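Local coordinates for protein DNA-binding response regulator, merR family (Colwellia psychrerythraea, PDB 3CNB) that is the receiver domain of a response regulator that probably binds DNA and is thought to be switched by phosphorylation of an aspartate, at residues F9-I14 and Q26-L31; S71-I76 and I85-M90. One frame throughout, in Å; residues are numbered along the deposited sequence.

Interaction 1. Residues F9-I14 and Q26-L31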
loop_
_atom_site.group_PDB
_atom_site.type_symbol
_atom_site.label_atom_id
_atom_site.label_comp_id
_atom_site.label_asym_id
_atom_site.label_seq_id
_atom_site.Cartn_x
_atom_site.Cartn_y
_atom_site.Cartn_z
ATOM N N PHE A 9 15.296 -0.863 -3.771
ATOM C CA PHE A 9 13.833 -1.134 -3.922
ATOM C C PHE A 9 13.129 -0.634 -2.663
ATOM O O PHE A 9 13.596 -0.875 -1.553
ATOM C CB PHE A 9 13.591 -2.631 -4.180
ATOM C CG PHE A 9 12.152 -3.071 -4.015
ATOM C CD1 PHE A 9 11.826 -4.065 -3.101
ATOM C CD2 PHE A 9 11.139 -2.508 -4.768
ATOM C CE1 PHE A 9 10.514 -4.481 -2.928
ATOM C CE2 PHE A 9 9.822 -2.910 -4.598
ATOM C CZ PHE A 9 9.514 -3.899 -3.671
ATOM N N SER A 10 12.014 0.072 -2.841
ATOM C CA SER A 10 11.454 0.884 -1.769
ATOM C C SER A 10 9.946 0.694 -1.575
ATOM O O SER A 10 9.187 0.726 -2.533
ATOM C CB SER A 10 11.797 2.356 -2.021
ATOM O OG SER A 10 11.521 3.139 -0.893
ATOM N N ILE A 11 9.515 0.478 -0.333
ATOM C CA ILE A 11 8.097 0.283 -0.060
ATOM C C ILE A 11 7.650 1.285 0.973
ATOM O O ILE A 11 8.299 1.435 1.997
ATOM C CB ILE A 11 7.786 -1.148 0.459
ATOM C CG1 ILE A 11 8.090 -2.191 -0.612
ATOM C CG2 ILE A 11 6.310 -1.295 0.876
ATOM C CD1 ILE A 11 8.297 -3.577 -0.053
ATOM N N LEU A 12 6.525 1.955 0.704
ATOM C CA LEU A 12 5.892 2.859 1.666
ATOM C C LEU A 12 4.583 2.266 2.186
ATOM O O LEU A 12 3.666 1.954 1.409
ATOM C CB LEU A 12 5.616 4.237 1.010
ATOM C CG LEU A 12 5.418 5.578 1.742
ATOM C CD1 LEU A 12 4.171 6.284 1.202
ATOM C CD2 LEU A 12 5.380 5.503 3.266
ATOM N N ILE A 13 4.481 2.162 3.505
ATOM C CA ILE A 13 3.288 1.658 4.165
ATOM C C ILE A 13 2.523 2.814 4.776
ATOM O O ILE A 13 3.054 3.523 5.629
ATOM C CB ILE A 13 3.633 0.609 5.281
ATOM C CG1 ILE A 13 4.258 -0.645 4.675
ATOM C CG2 ILE A 13 2.392 0.229 6.126
ATOM C CD1 ILE A 13 5.111 -1.396 5.673
ATOM N N ILE A 14 1.295 2.992 4.350
ATOM C CA ILE A 14 0.397 3.964 4.895
ATOM C C ILE A 14 -0.623 3.326 5.809
ATOM O O ILE A 14 -1.523 2.692 5.367
ATOM C CB ILE A 14 -0.288 4.723 3.797
ATOM C CG1 ILE A 14 0.715 5.527 2.993
ATOM C CG2 ILE A 14 -1.321 5.584 4.339
ATOM C CD1 ILE A 14 0.307 5.903 1.675
ATOM N N GLN A 26 7.874 -5.762 9.320
ATOM C CA GLN A 26 8.764 -6.881 9.639
ATOM C C GLN A 26 8.608 -8.023 8.647
ATOM O O GLN A 26 9.594 -8.590 8.186
ATOM C CB GLN A 26 8.469 -7.399 11.042
ATOM C CG GLN A 26 9.483 -8.402 11.562
ATOM C CD GLN A 26 10.873 -7.855 11.590
ATOM O OE1 GLN A 26 11.162 -6.903 12.304
ATOM N NE2 GLN A 26 11.756 -8.459 10.811
ATOM N N PHE A 27 7.363 -8.368 8.356
ATOM C CA PHE A 27 7.042 -9.326 7.298
ATOM C C PHE A 27 7.680 -8.975 5.945
ATOM O O PHE A 27 8.257 -9.842 5.260
ATOM C CB PHE A 27 5.527 -9.441 7.131
ATOM C CG PHE A 27 5.112 -10.449 6.091
ATOM C CD1 PHE A 27 5.122 -11.818 6.391
ATOM C CD2 PHE A 27 4.739 -10.039 4.816
ATOM C CE1 PHE A 27 4.753 -12.754 5.439
ATOM C CE2 PHE A 27 4.357 -10.969 3.860
ATOM C CZ PHE A 27 4.362 -12.333 4.181
ATOM N N LEU A 28 7.570 -7.715 5.544
ATOM C CA LEU A 28 8.106 -7.316 4.262
ATOM C C LEU A 28 9.632 -7.208 4.260
ATOM O O LEU A 28 10.257 -7.427 3.224
ATOM C CB LEU A 28 7.449 -6.027 3.778
ATOM C CG LEU A 28 5.970 -6.052 3.433
ATOM C CD1 LEU A 28 5.498 -4.607 3.134
ATOM C CD2 LEU A 28 5.753 -6.954 2.253
ATOM N N GLU A 29 10.239 -6.888 5.407
ATOM C CA GLU A 29 11.715 -6.943 5.545
ATOM C C GLU A 29 12.257 -8.366 5.506
ATOM O O GLU A 29 13.324 -8.601 4.936
ATOM C CB GLU A 29 12.205 -6.237 6.825
ATOM C CG GLU A 29 11.979 -4.718 6.774
ATOM C CD GLU A 29 12.407 -3.970 8.021
ATOM O OE1 GLU A 29 12.456 -4.574 9.119
ATOM O OE2 GLU A 29 12.681 -2.759 7.892
ATOM N N ASN A 30 11.537 -9.300 6.138
ATOM C CA ASN A 30 11.833 -10.738 6.036
ATOM C C ASN A 30 11.822 -11.180 4.573
ATOM O O ASN A 30 12.734 -11.847 4.126
ATOM C CB ASN A 30 10.814 -11.579 6.822
ATOM C CG ASN A 30 10.908 -11.377 8.326
ATOM O OD1 ASN A 30 11.829 -10.735 8.817
ATOM N ND2 ASN A 30 9.924 -11.907 9.067
ATOM N N LEU A 31 10.777 -10.783 3.847
ATOM C CA LEU A 31 10.572 -11.144 2.441
ATOM C C LEU A 31 11.597 -10.497 1.514
ATOM O O LEU A 31 12.060 -11.121 0.566
ATOM C CB LEU A 31 9.173 -10.693 2.001
ATOM C CG LEU A 31 8.209 -11.655 1.313
ATOM C CD1 LEU A 31 7.077 -10.842 0.719
ATOM C CD2 LEU A 31 8.886 -12.510 0.242
#

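Interaction 2. Residues S71-I76 and I85-M90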
loop_
_atom_site.group_PDB
_atom_site.type_symbol
_atom_site.label_atom_id
_atom_site.label_comp_id
_atom_site.label_asym_id
_atom_site.label_seq_id
_atom_site.Cartn_x
_atom_site.Cartn_y
_atom_site.Cartn_z
ATOM N N SER A 71 -9.330 8.532 -2.891
ATOM C CA SER A 71 -8.815 9.744 -3.497
ATOM C C SER A 71 -7.284 9.712 -3.636
ATOM O O SER A 71 -6.736 10.072 -4.689
ATOM C CB SER A 71 -9.248 10.944 -2.624
ATOM O OG SER A 71 -9.524 12.070 -3.426
ATOM N N ILE A 72 -6.613 9.300 -2.558
ATOM C CA ILE A 72 -5.160 9.154 -2.493
ATOM C C ILE A 72 -4.670 8.168 -3.569
ATOM O O ILE A 72 -3.716 8.453 -4.307
ATOM C CB ILE A 72 -4.712 8.707 -1.084
ATOM C CG1 ILE A 72 -4.520 9.926 -0.175
ATOM C CG2 ILE A 72 -3.306 8.089 -1.118
ATOM C CD1 ILE A 72 -5.732 10.561 0.399
ATOM N N CYS A 73 -5.349 7.030 -3.675
ATOM C CA CYS A 73 -5.033 6.033 -4.717
ATOM C C CYS A 73 -5.185 6.608 -6.121
ATOM O O CYS A 73 -4.314 6.439 -6.974
ATOM C CB CYS A 73 -5.933 4.808 -4.581
ATOM S SG CYS A 73 -5.553 3.485 -5.775
ATOM N N HIS A 74 -6.297 7.294 -6.354
ATOM C CA HIS A 74 -6.526 7.974 -7.616
ATOM C C HIS A 74 -5.425 8.985 -7.923
ATOM O O HIS A 74 -4.873 8.976 -9.031
ATOM C CB HIS A 74 -7.890 8.660 -7.588
ATOM C CG HIS A 74 -8.247 9.345 -8.866
ATOM N ND1 HIS A 74 -8.089 8.749 -10.099
ATOM C CD2 HIS A 74 -8.780 10.565 -9.101
ATOM C CE1 HIS A 74 -8.499 9.579 -11.039
ATOM N NE2 HIS A 74 -8.931 10.684 -10.460
ATOM N N ARG A 75 -5.076 9.827 -6.945
ATOM C CA ARG A 75 -3.952 10.789 -7.109
ATOM C C ARG A 75 -2.620 10.120 -7.424
ATOM O O ARG A 75 -1.863 10.642 -8.230
ATOM C CB ARG A 75 -3.789 11.712 -5.876
ATOM C CG ARG A 75 -2.602 12.711 -5.936
ATOM C CD ARG A 75 -1.368 12.197 -5.158
ATOM N NE ARG A 75 -0.203 13.078 -5.297
ATOM C CZ ARG A 75 0.777 12.927 -6.185
ATOM N NH1 ARG A 75 0.772 11.905 -7.029
ATOM N NH2 ARG A 75 1.779 13.795 -6.221
ATOM N N ILE A 76 -2.312 8.998 -6.765
ATOM C CA ILE A 76 -1.055 8.276 -7.042
ATOM C C ILE A 76 -1.030 7.761 -8.485
ATOM O O ILE A 76 -0.074 7.997 -9.223
ATOM C CB ILE A 76 -0.786 7.093 -6.061
ATOM C CG1 ILE A 76 -0.451 7.623 -4.662
ATOM C CG2 ILE A 76 0.389 6.180 -6.595
ATOM C CD1 ILE A 76 -0.693 6.644 -3.518
ATOM N N ILE A 85 3.907 3.402 -9.539
ATOM C CA ILE A 85 3.921 2.817 -8.197
ATOM C C ILE A 85 2.870 1.703 -8.126
ATOM O O ILE A 85 1.732 1.888 -8.575
ATOM C CB ILE A 85 3.625 3.901 -7.106
ATOM C CG1 ILE A 85 4.729 4.963 -7.067
ATOM C CG2 ILE A 85 3.470 3.275 -5.734
ATOM C CD1 ILE A 85 4.582 5.992 -5.908
ATOM N N ILE A 86 3.260 0.542 -7.600
ATOM C CA ILE A 86 2.315 -0.562 -7.401
ATOM C C ILE A 86 1.564 -0.312 -6.104
ATOM O O ILE A 86 2.164 -0.306 -5.027
ATOM C CB ILE A 86 3.022 -1.939 -7.294
ATOM C CG1 ILE A 86 3.814 -2.266 -8.561
ATOM C CG2 ILE A 86 2.008 -3.064 -6.936
ATOM C CD1 ILE A 86 5.069 -3.120 -8.247
ATOM N N VAL A 87 0.258 -0.090 -6.222
ATOM C CA VAL A 87 -0.576 0.212 -5.087
ATOM C C VAL A 87 -1.386 -1.019 -4.659
ATOM O O VAL A 87 -2.188 -1.549 -5.424
ATOM C CB VAL A 87 -1.539 1.405 -5.373
ATOM C CG1 VAL A 87 -2.530 1.574 -4.234
ATOM C CG2 VAL A 87 -0.746 2.709 -5.591
ATOM N N ILE A 88 -1.183 -1.441 -3.417
ATOM C CA ILE A 88 -1.967 -2.520 -2.841
ATOM C C ILE A 88 -2.815 -1.969 -1.704
ATOM O O ILE A 88 -2.287 -1.569 -0.670
ATOM C CB ILE A 88 -1.038 -3.682 -2.365
ATOM C CG1 ILE A 88 -0.292 -4.277 -3.576
ATOM C CG2 ILE A 88 -1.839 -4.783 -1.679
ATOM C CD1 ILE A 88 0.811 -5.216 -3.219
ATOM N N ALA A 89 -4.133 -1.953 -1.892
ATOM C CA ALA A 89 -5.036 -1.510 -0.834
ATOM C C ALA A 89 -5.235 -2.562 0.265
ATOM O O ALA A 89 -5.159 -3.758 0.018
ATOM C CB ALA A 89 -6.384 -1.092 -1.414
ATOM N N MET A 90 -5.490 -2.084 1.483
ATOM C CA MET A 90 -5.883 -2.914 2.621
ATOM C C MET A 90 -7.078 -2.228 3.286
ATOM O O MET A 90 -7.150 -1.001 3.304
ATOM C CB MET A 90 -4.758 -3.022 3.665
ATOM C CG MET A 90 -3.346 -3.094 3.140
ATOM S SD MET A 90 -2.172 -3.206 4.475
ATOM C CE MET A 90 -1.910 -1.477 4.878
#

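Interaction 1. Residues F9-I14 and Q26-L31
Leu28 meets Ile11 and Ile13 through aliphatic branches alone, with the flat groups of both segments set outside this touching surface. The ring of Phe9 makes an edge-to-face pair with Phe32, and the ring of Phe27 packs edge-to-face with Phe117. On the helix, the Gln26 and Asn30 amides are joined one turn apart: NE2 of Gln26 donates to OD1 of Asn30 over 3.0 Å. OD1 lies in the plane of the Gln26 amide, whereas NE2 approaches from above the Asn30 carbonyl plane, 36° out of it.

The contact itself rests on one methyl, CD1 of Leu28. It lies 4.1 Å from CG2 of Ile11, the two side chains crossing at about a right angle. The same methyl is 4.1 Å from CD1 of Ile13, and here the chains reach toward each other, tip to tip. Both isoleucines have CG2 anti to the backbone N and CG1 beside it (chi1 -65°), yet Ile11 offers its short branch and Ile13 the end of its long one. The Leu28 methyl thus settles between two residues on the same face of the strand, while CD2 of the leucine is turned from them. All three residues are buried and no hydrogen bond crosses the interface.

This is the first strand-to-helix packing of the receiver domain, within the beta-alpha-beta unit 10-14, 18-31 and 36-40. Ile37 of strand 36-40 touches Ile11, Ile13 and Leu28, Val57 and Met59 of strand 57-61 adjoin the two isoleucines, and helix 117-129 lies against Phe27 and Leu31.

Interaction 2. Residues S71-I76 and I85-M90
Ile76 packs on Ile85 and Val87 where helix 69-77 lies against strand 86-91, the second half of a beta-alpha-beta crossover that starts at strand 57-61 in this CheY-like receiver domain. From CB, the Ile76 side chain divides into two branches with different surroundings. The short branch, CG2, stands anti to the backbone N (chi1 -70° for CG1), which directs it at the strand. There it meets CG2 of Val87 at 3.8 Å and CB of Ile85 at 4.0 Å, so a single methyl bridges Val87 and the residue just ahead of the strand, Ile85. The long branch runs through CG1, beside the backbone N, to CD1; this end turns back along the helix and lies 3.8 Å from CG2 of Ile72.

Ile85 crosses the Ile76 side chain at about a right angle, while Val87 meets it at a slant. Leu50 of helix 43-52 also touches Ile85, and Leu60 of strand 57-61 borders both Ile72 and Cys73. The four residues that touch across the interface are buried, and their packing is wholly apolar.

Polar links gather at the end of the helix instead. The carbonyl oxygens of His74, Arg75 and Ile76 are bonded by the hydroxyls of Ser78, Thr79 and Thr82. Lys77 NZ, from the last residue of the helix, is hydrogen-bonded to the carbonyl oxygen of Ile85, linking the helix end to the residue that leads into the strand.

One turn before Ile76, Cys73 extends the same face of the helix. Val87 divides its two methyls between these residues: CG2 goes to Ile76, and CG1 rests 3.9 Å from Cys73 SG.

In the fold
From the N terminus, strand 10-14 takes an inner place in the parallel sheet, and interaction 1 closes the first loop when helix 18-31 folds back over it. The chain adds strand 36-40 at the adjoining edge, helix 43-52 and strand 57-61, which ends at Asp61, the predicted phosphorylation site, unmodified here. Interaction 2 closes a second loop as strand 86-91 returns under helix 69-77. The loops follow in series, neither nesting nor crossing. Their centres are about 16 Å apart, on opposite sides of the chain's centre, and strand 57-61 lies between strands 10-14 and 86-91. The contacts thereby fix two helices to one sheet, and touch where Met90 CE reaches past that strand to pack on Ile14 O.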